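Local coordinates for isoflavone reductase (Medicago sativa, PDB 2GAS), which reduces 2'-hydroxyisoflavones such as 2'-hydroxyformononetin to chiral isoflavanones with NADPH, giving the penultimate intermediate of the phytoalexin (-)-medicarpin, at residues Thr148-His153 with Ala192-Phe197; Tyr158-Leu163 with Asn224-Leu229; Leu163-Leu166 with Pro171-Asp174; Val243-Val248 with Gln270-Ala275. All coordinates share one frame; numbering follows the deposited sequence.

Contact 1: residues Thr148-His153 with Ala192-Phe197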
loop_
_atom_site.group_PDB
_atom_site.type_symbol
_atom_site.label_atom_id
_atom_site.label_comp_id
_atom_site.label_asym_id
_atom_site.label_seq_id
_atom_site.Cartn_x
_atom_site.Cartn_y
_atom_site.Cartn_z
ATOM N N THR A 148 12.122 6.094 2.484
ATOM C CA THR A 148 11.795 4.696 2.744
ATOM C C THR A 148 10.628 4.386 1.812
ATOM O O THR A 148 9.627 5.107 1.799
ATOM C CB THR A 148 11.368 4.410 4.194
ATOM O OG1 THR A 148 12.466 4.669 5.078
ATOM C CG2 THR A 148 10.962 2.931 4.337
ATOM N N TYR A 149 10.781 3.342 1.006
ATOM C CA TYR A 149 9.738 2.925 0.071
ATOM C C TYR A 149 9.063 1.721 0.705
ATOM O O TYR A 149 9.678 0.668 0.847
ATOM C CB TYR A 149 10.354 2.525 -1.271
ATOM C CG TYR A 149 11.197 3.603 -1.914
ATOM C CD1 TYR A 149 12.326 3.271 -2.656
ATOM C CD2 TYR A 149 10.851 4.953 -1.802
ATOM C CE1 TYR A 149 13.099 4.257 -3.274
ATOM C CE2 TYR A 149 11.616 5.943 -2.417
ATOM C CZ TYR A 149 12.732 5.586 -3.148
ATOM O OH TYR A 149 13.484 6.566 -3.759
ATOM N N LEU A 150 7.801 1.881 1.091
ATOM C CA LEU A 150 7.065 0.803 1.750
ATOM C C LEU A 150 6.346 -0.038 0.699
ATOM O O LEU A 150 5.311 0.351 0.172
ATOM C CB LEU A 150 6.073 1.401 2.753
ATOM C CG LEU A 150 5.495 0.536 3.885
ATOM C CD1 LEU A 150 4.692 -0.625 3.308
ATOM C CD2 LEU A 150 6.618 0.021 4.765
ATOM N N CYS A 151 6.923 -1.194 0.388
ATOM C CA CYS A 151 6.366 -2.094 -0.615
ATOM C C CYS A 151 5.630 -3.225 0.092
ATOM O O CYS A 151 6.222 -4.252 0.436
ATOM C CB CYS A 151 7.501 -2.634 -1.488
ATOM S SG CYS A 151 8.524 -1.307 -2.197
ATOM N N CYS A 152 4.333 -3.022 0.306
ATOM C CA CYS A 152 3.504 -3.996 1.018
ATOM C C CYS A 152 2.784 -4.986 0.122
ATOM O O CYS A 152 2.038 -5.838 0.605
ATOM C CB CYS A 152 2.475 -3.267 1.882
ATOM S SG CYS A 152 1.353 -2.207 0.933
ATOM N N HIS A 153 2.988 -4.864 -1.182
ATOM C CA HIS A 153 2.355 -5.757 -2.132
ATOM C C HIS A 153 0.826 -5.796 -2.078
ATOM O O HIS A 153 0.192 -4.744 -2.081
ATOM C CB HIS A 153 2.989 -7.146 -2.007
ATOM C CG HIS A 153 4.398 -7.180 -2.513
ATOM N ND1 HIS A 153 4.702 -7.050 -3.850
ATOM C CD2 HIS A 153 5.583 -7.190 -1.858
ATOM C CE1 HIS A 153 6.012 -6.969 -3.998
ATOM N NE2 HIS A 153 6.570 -7.051 -2.804
ATOM N N ALA A 192 -4.583 -2.844 8.169
ATOM C CA ALA A 192 -4.186 -2.534 9.536
ATOM C C ALA A 192 -2.712 -2.866 9.756
ATOM O O ALA A 192 -1.961 -2.069 10.331
ATOM C CB ALA A 192 -5.057 -3.319 10.527
ATOM N N ASP A 193 -2.296 -4.041 9.296
ATOM C CA ASP A 193 -0.914 -4.470 9.457
ATOM C C ASP A 193 0.050 -3.608 8.649
ATOM O O ASP A 193 1.186 -3.392 9.065
ATOM C CB ASP A 193 -0.766 -5.945 9.076
ATOM C CG ASP A 193 -1.319 -6.881 10.142
ATOM O OD1 ASP A 193 -1.425 -8.094 9.864
ATOM O OD2 ASP A 193 -1.645 -6.407 11.260
ATOM N N VAL A 194 -0.388 -3.121 7.491
ATOM C CA VAL A 194 0.483 -2.252 6.717
ATOM C C VAL A 194 0.732 -1.002 7.560
ATOM O O VAL A 194 1.835 -0.452 7.563
ATOM C CB VAL A 194 -0.149 -1.882 5.363
ATOM C CG1 VAL A 194 0.649 -0.766 4.689
ATOM C CG2 VAL A 194 -0.155 -3.116 4.467
ATOM N N GLY A 195 -0.288 -0.559 8.291
ATOM C CA GLY A 195 -0.097 0.605 9.140
ATOM C C GLY A 195 0.978 0.311 10.175
ATOM O O GLY A 195 1.908 1.087 10.391
ATOM N N THR A 196 0.861 -0.842 10.816
ATOM C CA THR A 196 1.828 -1.225 11.830
ATOM C C THR A 196 3.259 -1.299 11.307
ATOM O O THR A 196 4.174 -0.746 11.917
ATOM C CB THR A 196 1.420 -2.557 12.460
ATOM O OG1 THR A 196 0.107 -2.414 13.022
ATOM C CG2 THR A 196 2.399 -2.957 13.560
ATOM N N PHE A 197 3.456 -1.968 10.174
ATOM C CA PHE A 197 4.791 -2.088 9.601
ATOM C C PHE A 197 5.343 -0.760 9.093
ATOM O O PHE A 197 6.552 -0.528 9.121
ATOM C CB PHE A 197 4.794 -3.114 8.465
ATOM C CG PHE A 197 4.782 -4.537 8.945
ATOM C CD1 PHE A 197 3.651 -5.329 8.798
ATOM C CD2 PHE A 197 5.909 -5.078 9.558
ATOM C CE1 PHE A 197 3.640 -6.639 9.255
ATOM C CE2 PHE A 197 5.910 -6.388 10.019
ATOM C CZ PHE A 197 4.776 -7.169 9.868
#
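Val194 meets Cys152 and Leu150 with its two methyl groups, both of which touch Cys152, while CG1 alone also nears Leu150, where helix 191-202 passes the end of strand 148-151. Val194 CB stands back, 4.6 Å from Cys152 CB. Val194 CG2 leans on the cysteine, 3.7 Å from Cys152 CB and 3.9 Å from Cys152 SG. Val194 CG1, held opposite the backbone N at a chi1 of 169°, faces both residues, 4.1 Å from Cys152 SG and 4.3 Å from Leu150 CD1. The cysteine makes this possible by tucking SG between its own backbone N and carbonyl carbon (chi1 60°), which lays CB and SG side by side against the valine fork. The other leucine methyl, Leu150 CD2, lies 4.4 Å from Phe197 O; the phenylalanine ring itself leads off to Ile214 and Val294. Every touching group is buried, and no hydrogen bond crosses. With the fork cut back to an alanine here, Cys152 CB and SG would probably lose their cover from the helix, and a gap would open beside Leu150 CD1. Val189 of strand 185-189 touches both Val194 and Cys152, while Leu150 also packs on Val212 of strand 210-213. Thr148 bonds through its backbone to Phe108, which sets strand 148-151 beside strand 107-109 as well as 210-213, consistent with one continuous Rossmann-type sheet, and helix 191-202 packs on it close to Ile14 of the inferred NADP(+) site.

Contact 2: residues Tyr158-Leu163 with Asn224-Leu229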
loop_
_atom_site.group_PDB
_atom_site.type_symbol
_atom_site.label_atom_id
_atom_site.label_comp_id
_atom_site.label_asym_id
_atom_site.label_seq_id
_atom_site.Cartn_x
_atom_site.Cartn_y
_atom_site.Cartn_z
ATOM N N TYR A 158 -8.175 -5.540 -0.937
ATOM C CA TYR A 158 -8.239 -5.257 -2.364
ATOM C C TYR A 158 -8.047 -6.476 -3.254
ATOM O O TYR A 158 -8.723 -6.603 -4.276
ATOM C CB TYR A 158 -7.202 -4.195 -2.733
ATOM C CG TYR A 158 -7.565 -2.816 -2.237
ATOM C CD1 TYR A 158 -8.646 -2.125 -2.781
ATOM C CD2 TYR A 158 -6.847 -2.211 -1.204
ATOM C CE1 TYR A 158 -9.008 -0.865 -2.309
ATOM C CE2 TYR A 158 -7.200 -0.950 -0.724
ATOM C CZ TYR A 158 -8.282 -0.285 -1.281
ATOM O OH TYR A 158 -8.645 0.956 -0.810
ATOM N N PHE A 159 -7.134 -7.368 -2.870
ATOM C CA PHE A 159 -6.847 -8.561 -3.665
ATOM C C PHE A 159 -7.471 -9.847 -3.147
ATOM O O PHE A 159 -8.169 -10.548 -3.878
ATOM C CB PHE A 159 -5.336 -8.805 -3.763
ATOM C CG PHE A 159 -4.598 -7.807 -4.610
ATOM C CD1 PHE A 159 -4.303 -6.540 -4.122
ATOM C CD2 PHE A 159 -4.167 -8.152 -5.889
ATOM C CE1 PHE A 159 -3.584 -5.629 -4.893
ATOM C CE2 PHE A 159 -3.449 -7.248 -6.668
ATOM C CZ PHE A 159 -3.156 -5.984 -6.167
ATOM N N LEU A 160 -7.199 -10.160 -1.886
ATOM C CA LEU A 160 -7.685 -11.390 -1.288
ATOM C C LEU A 160 -9.186 -11.455 -1.066
ATOM O O LEU A 160 -9.778 -12.529 -1.164
ATOM C CB LEU A 160 -6.956 -11.633 0.037
ATOM C CG LEU A 160 -7.057 -13.045 0.617
ATOM C CD1 LEU A 160 -6.552 -14.054 -0.412
ATOM C CD2 LEU A 160 -6.236 -13.137 1.901
ATOM N N ARG A 161 -9.807 -10.315 -0.777
ATOM C CA ARG A 161 -11.239 -10.307 -0.516
ATOM C C ARG A 161 -12.071 -10.982 -1.596
ATOM O O ARG A 161 -13.064 -11.638 -1.293
ATOM C CB ARG A 161 -11.754 -8.886 -0.309
ATOM C CG ARG A 161 -13.219 -8.883 0.053
ATOM C CD ARG A 161 -13.735 -7.511 0.386
ATOM N NE ARG A 161 -15.158 -7.574 0.697
ATOM C CZ ARG A 161 -15.866 -6.549 1.153
ATOM N NH1 ARG A 161 -15.279 -5.376 1.352
ATOM N NH2 ARG A 161 -17.159 -6.699 1.409
ATOM N N ASN A 162 -11.700 -10.808 -2.858
ATOM C CA ASN A 162 -12.472 -11.462 -3.903
ATOM C C ASN A 162 -11.641 -12.482 -4.663
ATOM O O ASN A 162 -11.972 -12.844 -5.790
ATOM C CB ASN A 162 -13.085 -10.435 -4.862
ATOM C CG ASN A 162 -12.052 -9.613 -5.593
ATOM O OD1 ASN A 162 -12.406 -8.766 -6.418
ATOM N ND2 ASN A 162 -10.777 -9.842 -5.302
ATOM N N LEU A 163 -10.583 -12.969 -4.019
ATOM C CA LEU A 163 -9.694 -13.954 -4.629
ATOM C C LEU A 163 -9.274 -13.540 -6.036
ATOM O O LEU A 163 -9.205 -14.371 -6.950
ATOM C CB LEU A 163 -10.372 -15.329 -4.664
ATOM C CG LEU A 163 -10.210 -16.219 -3.428
ATOM C CD1 LEU A 163 -10.522 -15.446 -2.162
ATOM C CD2 LEU A 163 -11.123 -17.436 -3.561
ATOM N N ASN A 224 -3.224 -21.004 -6.225
ATOM C CA ASN A 224 -3.730 -22.353 -5.968
ATOM C C ASN A 224 -3.785 -22.593 -4.463
ATOM O O ASN A 224 -4.710 -23.236 -3.962
ATOM C CB ASN A 224 -2.829 -23.403 -6.631
ATOM C CG ASN A 224 -3.052 -23.508 -8.132
ATOM O OD1 ASN A 224 -2.215 -24.049 -8.864
ATOM N ND2 ASN A 224 -4.185 -23.004 -8.597
ATOM N N GLU A 225 -2.786 -22.089 -3.742
ATOM C CA GLU A 225 -2.745 -22.243 -2.289
ATOM C C GLU A 225 -3.850 -21.418 -1.628
ATOM O O GLU A 225 -4.456 -21.853 -0.652
ATOM C CB GLU A 225 -1.366 -21.845 -1.759
ATOM C CG GLU A 225 -0.290 -22.876 -2.087
ATOM C CD GLU A 225 1.119 -22.405 -1.778
ATOM O OE1 GLU A 225 2.009 -23.268 -1.619
ATOM O OE2 GLU A 225 1.346 -21.181 -1.705
ATOM N N VAL A 226 -4.113 -20.228 -2.165
ATOM C CA VAL A 226 -5.169 -19.363 -1.636
ATOM C C VAL A 226 -6.521 -20.067 -1.799
ATOM O O VAL A 226 -7.317 -20.151 -0.858
ATOM C CB VAL A 226 -5.215 -18.005 -2.396
ATOM C CG1 VAL A 226 -6.506 -17.262 -2.077
ATOM C CG2 VAL A 226 -4.012 -17.144 -2.004
ATOM N N ILE A 227 -6.768 -20.578 -2.999
ATOM C CA ILE A 227 -8.018 -21.271 -3.299
ATOM C C ILE A 227 -8.200 -22.512 -2.422
ATOM O O ILE A 227 -9.295 -22.769 -1.919
ATOM C CB ILE A 227 -8.073 -21.660 -4.797
ATOM C CG1 ILE A 227 -8.181 -20.392 -5.650
ATOM C CG2 ILE A 227 -9.254 -22.587 -5.065
ATOM C CD1 ILE A 227 -8.046 -20.636 -7.138
ATOM N N ALA A 228 -7.132 -23.282 -2.229
ATOM C CA ALA A 228 -7.214 -24.479 -1.391
ATOM C C ALA A 228 -7.531 -24.091 0.055
ATOM O O ALA A 228 -8.279 -24.784 0.746
ATOM C CB ALA A 228 -5.902 -25.258 -1.462
ATOM N N LEU A 229 -6.961 -22.979 0.514
ATOM C CA LEU A 229 -7.204 -22.495 1.871
ATOM C C LEU A 229 -8.687 -22.142 2.048
ATOM O O LEU A 229 -9.321 -22.518 3.036
ATOM C CB LEU A 229 -6.343 -21.257 2.145
ATOM C CG LEU A 229 -6.553 -20.554 3.488
ATOM C CD1 LEU A 229 -6.315 -21.546 4.620
ATOM C CD2 LEU A 229 -5.604 -19.364 3.608
#
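Leu160, Leu163 and Val226 touch through aliphatic carbon alone, with no ring or amide between them; the aromatic side chains beside them are Tyr188 of strand 185-189, touching both Leu160 and Val226, and Tyr302 of helix 299-303, touching Leu160. Phe159, one residue earlier, sends its own side chain toward Leu265 and Gln269 of helix 259-271. Across the contact a single methyl does the work: Val226 CG1 lies 3.6 Å from Leu160 CD1 and 4.1 Å from Leu163 CG. That methyl stands opposite the valine's backbone N (chi1 166°), and from there it faces both leucines. Leu160 approaches at a slant and presents only its CD1 end, whereas Leu163 runs alongside Val226 in the opposite sense and offers its branch point. Two buried leucines therefore close on one valine methyl without any polar link. Leu163 comes into position through a change of backbone: at a phi of 49° it is the C-prime residue of a Schellman motif, with Leu163 N bonded to Leu160 O at 3.0 Å and Ala164 N probably bonded to Phe159 O. Such an ending is characteristic of helix C-termini, and here the closing turn of helix 156-160 packs against helix 223-234.

Contact 3: residues Leu163-Leu166 with Pro171-Asp174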
loop_
_atom_site.group_PDB
_atom_site.type_symbol
_atom_site.label_atom_id
_atom_site.label_comp_id
_atom_site.label_asym_id
_atom_site.label_seq_id
_atom_site.Cartn_x
_atom_site.Cartn_y
_atom_site.Cartn_z
ATOM N N LEU A 163 -10.583 -12.969 -4.019
ATOM C CA LEU A 163 -9.694 -13.954 -4.629
ATOM C C LEU A 163 -9.274 -13.540 -6.036
ATOM O O LEU A 163 -9.205 -14.371 -6.950
ATOM C CB LEU A 163 -10.372 -15.329 -4.664
ATOM C CG LEU A 163 -10.210 -16.219 -3.428
ATOM C CD1 LEU A 163 -10.522 -15.446 -2.162
ATOM C CD2 LEU A 163 -11.123 -17.436 -3.561
ATOM N N ALA A 164 -8.999 -12.250 -6.199
ATOM C CA ALA A 164 -8.574 -11.688 -7.475
ATOM C C ALA A 164 -9.525 -11.998 -8.632
ATOM O O ALA A 164 -9.084 -12.197 -9.765
ATOM C CB ALA A 164 -7.173 -12.184 -7.813
ATOM N N GLN A 165 -10.823 -12.038 -8.349
ATOM C CA GLN A 165 -11.823 -12.319 -9.377
ATOM C C GLN A 165 -12.494 -11.035 -9.855
ATOM O O GLN A 165 -12.810 -10.162 -9.051
ATOM C CB GLN A 165 -12.904 -13.253 -8.827
ATOM C CG GLN A 165 -12.396 -14.587 -8.322
ATOM C CD GLN A 165 -11.745 -15.410 -9.416
ATOM O OE1 GLN A 165 -10.527 -15.573 -9.447
ATOM N NE2 GLN A 165 -12.558 -15.927 -10.324
ATOM N N LEU A 166 -12.725 -10.935 -11.162
ATOM C CA LEU A 166 -13.374 -9.761 -11.742
ATOM C C LEU A 166 -14.856 -9.678 -11.370
ATOM O O LEU A 166 -15.541 -10.696 -11.253
ATOM C CB LEU A 166 -13.243 -9.785 -13.267
ATOM C CG LEU A 166 -11.837 -9.674 -13.861
ATOM C CD1 LEU A 166 -11.921 -9.780 -15.377
ATOM C CD2 LEU A 166 -11.210 -8.351 -13.452
ATOM N N PRO A 171 -15.384 -13.429 -1.590
ATOM C CA PRO A 171 -14.807 -14.663 -2.135
ATOM C C PRO A 171 -15.846 -15.522 -2.838
ATOM O O PRO A 171 -16.938 -15.737 -2.318
ATOM C CB PRO A 171 -14.244 -15.363 -0.899
ATOM C CG PRO A 171 -13.943 -14.228 0.038
ATOM C CD PRO A 171 -15.156 -13.345 -0.138
ATOM N N PRO A 172 -15.515 -16.034 -4.033
ATOM C CA PRO A 172 -16.457 -16.876 -4.774
ATOM C C PRO A 172 -16.623 -18.185 -4.026
ATOM O O PRO A 172 -15.664 -18.703 -3.455
ATOM C CB PRO A 172 -15.761 -17.065 -6.114
ATOM C CG PRO A 172 -14.313 -17.121 -5.711
ATOM C CD PRO A 172 -14.208 -15.979 -4.712
ATOM N N ARG A 173 -17.833 -18.726 -4.032
ATOM C CA ARG A 173 -18.082 -19.973 -3.329
ATOM C C ARG A 173 -18.398 -21.136 -4.257
ATOM O O ARG A 173 -18.592 -22.259 -3.797
ATOM C CB ARG A 173 -19.230 -19.782 -2.338
ATOM C CG ARG A 173 -18.999 -18.627 -1.376
ATOM C CD ARG A 173 -20.246 -18.338 -0.556
ATOM N NE ARG A 173 -20.341 -19.171 0.637
ATOM C CZ ARG A 173 -19.783 -18.874 1.805
ATOM N NH1 ARG A 173 -19.086 -17.757 1.948
ATOM N NH2 ARG A 173 -19.933 -19.693 2.837
ATOM N N ASP A 174 -18.431 -20.884 -5.563
ATOM C CA ASP A 174 -18.753 -21.957 -6.494
ATOM C C ASP A 174 -17.765 -22.135 -7.643
ATOM O O ASP A 174 -17.348 -23.255 -7.934
ATOM C CB ASP A 174 -20.161 -21.736 -7.058
ATOM C CG ASP A 174 -20.758 -22.997 -7.650
ATOM O OD1 ASP A 174 -20.654 -24.060 -7.000
ATOM O OD2 ASP A 174 -21.342 -22.926 -8.752
#
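Leu163 and Pro171 bring their CA atoms to 5.7 Å where the chain loops back on itself, Leu163 and Ala164 both at positive phi and the two prolines in extended, polyproline-like geometry. The leucine divides its methyls between the rings. Leu163 CD1 lies 3.9 Å from Pro171 CB, the two side chains crossing at about a right angle, and Leu163 CD2 lies 3.6 Å from Pro172 CD, with Leu163 CB also near that same ring carbon at 3.9 Å. All this belongs to the connection between helix 156-160 and strand 175-179, whose start is the Schellman end of the helix and whose return arm carries the proline pair. Trp230 of helix 223-234 backs the arm, touching Leu163 and Pro171 and bonding through NE1 to Pro172 O. Gln165 comes in from the strand side: with CG beside its backbone N and anti to the carbonyl carbon (chi1 -59°), Gln165 CG comes to 4.1 Å from Pro172 CG, these side chains too crossing almost perpendicularly. Were the ring reduced to an alanine here, CG and CD would be missing, Leu163 CD2 and Gln165 CG would probably lose their shared partner, and the arm would be freer to turn. Further along, Arg173 bonds through its guanidinium to the carbonyls of Phe306 and Val307 at the C-terminus.

Contact 4: residues Val243-Val248 with Gln270-Ala275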
loop_
_atom_site.group_PDB
_atom_site.type_symbol
_atom_site.label_atom_id
_atom_site.label_comp_id
_atom_site.label_asym_id
_atom_site.label_seq_id
_atom_site.Cartn_x
_atom_site.Cartn_y
_atom_site.Cartn_z
ATOM N N VAL A 243 -6.446 -19.972 -17.183
ATOM C CA VAL A 243 -6.310 -19.267 -18.452
ATOM C C VAL A 243 -4.856 -18.905 -18.733
ATOM O O VAL A 243 -4.158 -18.374 -17.869
ATOM C CB VAL A 243 -7.169 -17.986 -18.446
ATOM C CG1 VAL A 243 -7.025 -17.254 -19.763
ATOM C CG2 VAL A 243 -8.631 -18.347 -18.199
ATOM N N SER A 244 -4.410 -19.198 -19.953
ATOM C CA SER A 244 -3.034 -18.937 -20.373
ATOM C C SER A 244 -2.695 -17.453 -20.416
ATOM O O SER A 244 -3.564 -16.612 -20.647
ATOM C CB SER A 244 -2.791 -19.535 -21.759
ATOM O OG SER A 244 -3.467 -18.774 -22.743
ATOM N N GLU A 245 -1.420 -17.139 -20.207
ATOM C CA GLU A 245 -0.974 -15.754 -20.233
ATOM C C GLU A 245 -1.335 -15.083 -21.552
ATOM O O GLU A 245 -1.784 -13.944 -21.564
ATOM C CB GLU A 245 0.538 -15.657 -20.028
ATOM C CG GLU A 245 1.024 -14.213 -20.017
ATOM C CD GLU A 245 2.510 -14.078 -19.769
ATOM O OE1 GLU A 245 2.968 -12.936 -19.551
ATOM O OE2 GLU A 245 3.226 -15.100 -19.793
ATOM N N GLU A 246 -1.133 -15.787 -22.663
ATOM C CA GLU A 246 -1.448 -15.217 -23.968
ATOM C C GLU A 246 -2.897 -14.759 -24.028
ATOM O O GLU A 246 -3.201 -13.699 -24.570
ATOM C CB GLU A 246 -1.209 -16.231 -25.089
ATOM C CG GLU A 246 0.225 -16.693 -25.258
ATOM C CD GLU A 246 0.701 -17.566 -24.118
ATOM O OE1 GLU A 246 -0.066 -18.455 -23.683
ATOM O OE2 GLU A 246 1.850 -17.375 -23.662
ATOM N N GLN A 247 -3.795 -15.570 -23.475
ATOM C CA GLN A 247 -5.211 -15.236 -23.480
ATOM C C GLN A 247 -5.491 -14.056 -22.546
ATOM O O GLN A 247 -6.334 -13.207 -22.835
ATOM C CB GLN A 247 -6.033 -16.477 -23.097
ATOM C CG GLN A 247 -5.948 -17.598 -24.158
ATOM C CD GLN A 247 -6.493 -18.946 -23.693
ATOM O OE1 GLN A 247 -5.991 -19.539 -22.735
ATOM N NE2 GLN A 247 -7.518 -19.443 -24.386
ATOM N N VAL A 248 -4.764 -13.988 -21.435
ATOM C CA VAL A 248 -4.941 -12.888 -20.496
ATOM C C VAL A 248 -4.506 -11.572 -21.140
ATOM O O VAL A 248 -5.203 -10.564 -21.044
ATOM C CB VAL A 248 -4.114 -13.113 -19.212
ATOM C CG1 VAL A 248 -4.123 -11.852 -18.351
ATOM C CG2 VAL A 248 -4.681 -14.294 -18.434
ATOM N N GLN A 270 -0.299 -12.142 -10.351
ATOM C CA GLN A 270 -0.604 -13.567 -10.465
ATOM C C GLN A 270 0.245 -14.382 -11.432
ATOM O O GLN A 270 0.491 -15.565 -11.191
ATOM C CB GLN A 270 -2.077 -13.733 -10.849
ATOM C CG GLN A 270 -3.073 -13.174 -9.829
ATOM C CD GLN A 270 -3.490 -14.200 -8.792
ATOM O OE1 GLN A 270 -3.959 -15.287 -9.137
ATOM N NE2 GLN A 270 -3.333 -13.858 -7.516
ATOM N N ILE A 271 0.674 -13.761 -12.528
ATOM C CA ILE A 271 1.471 -14.455 -13.537
ATOM C C ILE A 271 2.948 -14.098 -13.514
ATOM O O ILE A 271 3.806 -14.981 -13.473
ATOM C CB ILE A 271 0.916 -14.186 -14.965
ATOM C CG1 ILE A 271 -0.467 -14.811 -15.096
ATOM C CG2 ILE A 271 1.842 -14.786 -16.023
ATOM C CD1 ILE A 271 -0.467 -16.231 -14.680
ATOM N N LYS A 272 3.257 -12.809 -13.538
ATOM C CA LYS A 272 4.653 -12.399 -13.544
ATOM C C LYS A 272 5.309 -12.571 -12.181
ATOM O O LYS A 272 6.534 -12.621 -12.086
ATOM C CB LYS A 272 4.787 -10.945 -14.007
ATOM C CG LYS A 272 4.209 -10.658 -15.393
ATOM C CD LYS A 272 4.836 -11.533 -16.475
ATOM C CE LYS A 272 6.303 -11.195 -16.683
ATOM N NZ LYS A 272 6.873 -11.900 -17.876
ATOM N N GLY A 273 4.493 -12.666 -11.133
ATOM C CA GLY A 273 5.023 -12.832 -9.789
ATOM C C GLY A 273 5.806 -11.629 -9.295
ATOM O O GLY A 273 6.970 -11.757 -8.905
ATOM N N ASP A 274 5.176 -10.458 -9.291
ATOM C CA ASP A 274 5.879 -9.263 -8.840
ATOM C C ASP A 274 6.286 -9.264 -7.364
ATOM O O ASP A 274 7.064 -8.408 -6.942
ATOM C CB ASP A 274 5.086 -7.985 -9.180
ATOM C CG ASP A 274 3.648 -8.019 -8.702
ATOM O OD1 ASP A 274 3.362 -8.638 -7.658
ATOM O OD2 ASP A 274 2.796 -7.396 -9.373
ATOM N N ALA A 275 5.782 -10.219 -6.581
ATOM C CA ALA A 275 6.151 -10.299 -5.167
ATOM C C ALA A 275 7.314 -11.263 -4.985
ATOM O O ALA A 275 7.811 -11.446 -3.872
ATOM C CB ALA A 275 4.963 -10.765 -4.321
#
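The carboxylate of Glu245 lies flat beneath a methyl of Ile271: Ile271 CG2 stands almost directly over its face, 3.9 Å from Glu245 CD and 4.0 Å from Glu245 OE2. Glu245 is the first residue of helix 245-254, just after the Ser244 N-cap of a capping box, and its side chain reaches across to Ile271 and Lys272. It does so fully stretched, with CG opposite the backbone N (chi1 -179°) and the chain straight beyond. Lys272, next in the chain after Ile271, curls in with bends at its second and third torsions and crosses the glutamate at about a right angle. Lys272 CD is 3.9 Å from Glu245 OE1, but Lys272 NZ stays 4.4 Å from that oxygen, too far for a salt bridge, so the opposite charges probably attract only loosely at this partly open surface. His267 packs beside both Glu245 and Lys272, while Ile271 also touches Leu179 of strand 175-179. In the capping box, Gln247 N gives a weak bond of 3.3 Å to Ser244 OG, and Ser244 N bonds in return to Gln247 OE1 at 3.2 Å. That oxygen has a second donor, Ser244 OG at 2.6 Å, which approaches at a C=O...donor angle of 104° and is tilted 28° from the carbonyl plane.

In the fold
Contacts 1 and 2 are buried and mainly apolar, whereas contact 3 is only partly covered and contact 4 lies at the surface, where a carboxylate lies against a methyl and near a lysine. Contact 1 is nearest the chain's centre and belongs to the Rossmann-type core beside the inferred cofactor site; the other three lie on one side of the centre, away from the annotated sites. Contacts 2 and 3 share Leu163, which packs on helix 223-234 in one and on the proline arm in the other, their centres about 8 Å apart. None of the four has a hydrogen bond across its segments. Contacts 1 and 4 nevertheless meet, His153 packing on Asp274 and Ala275.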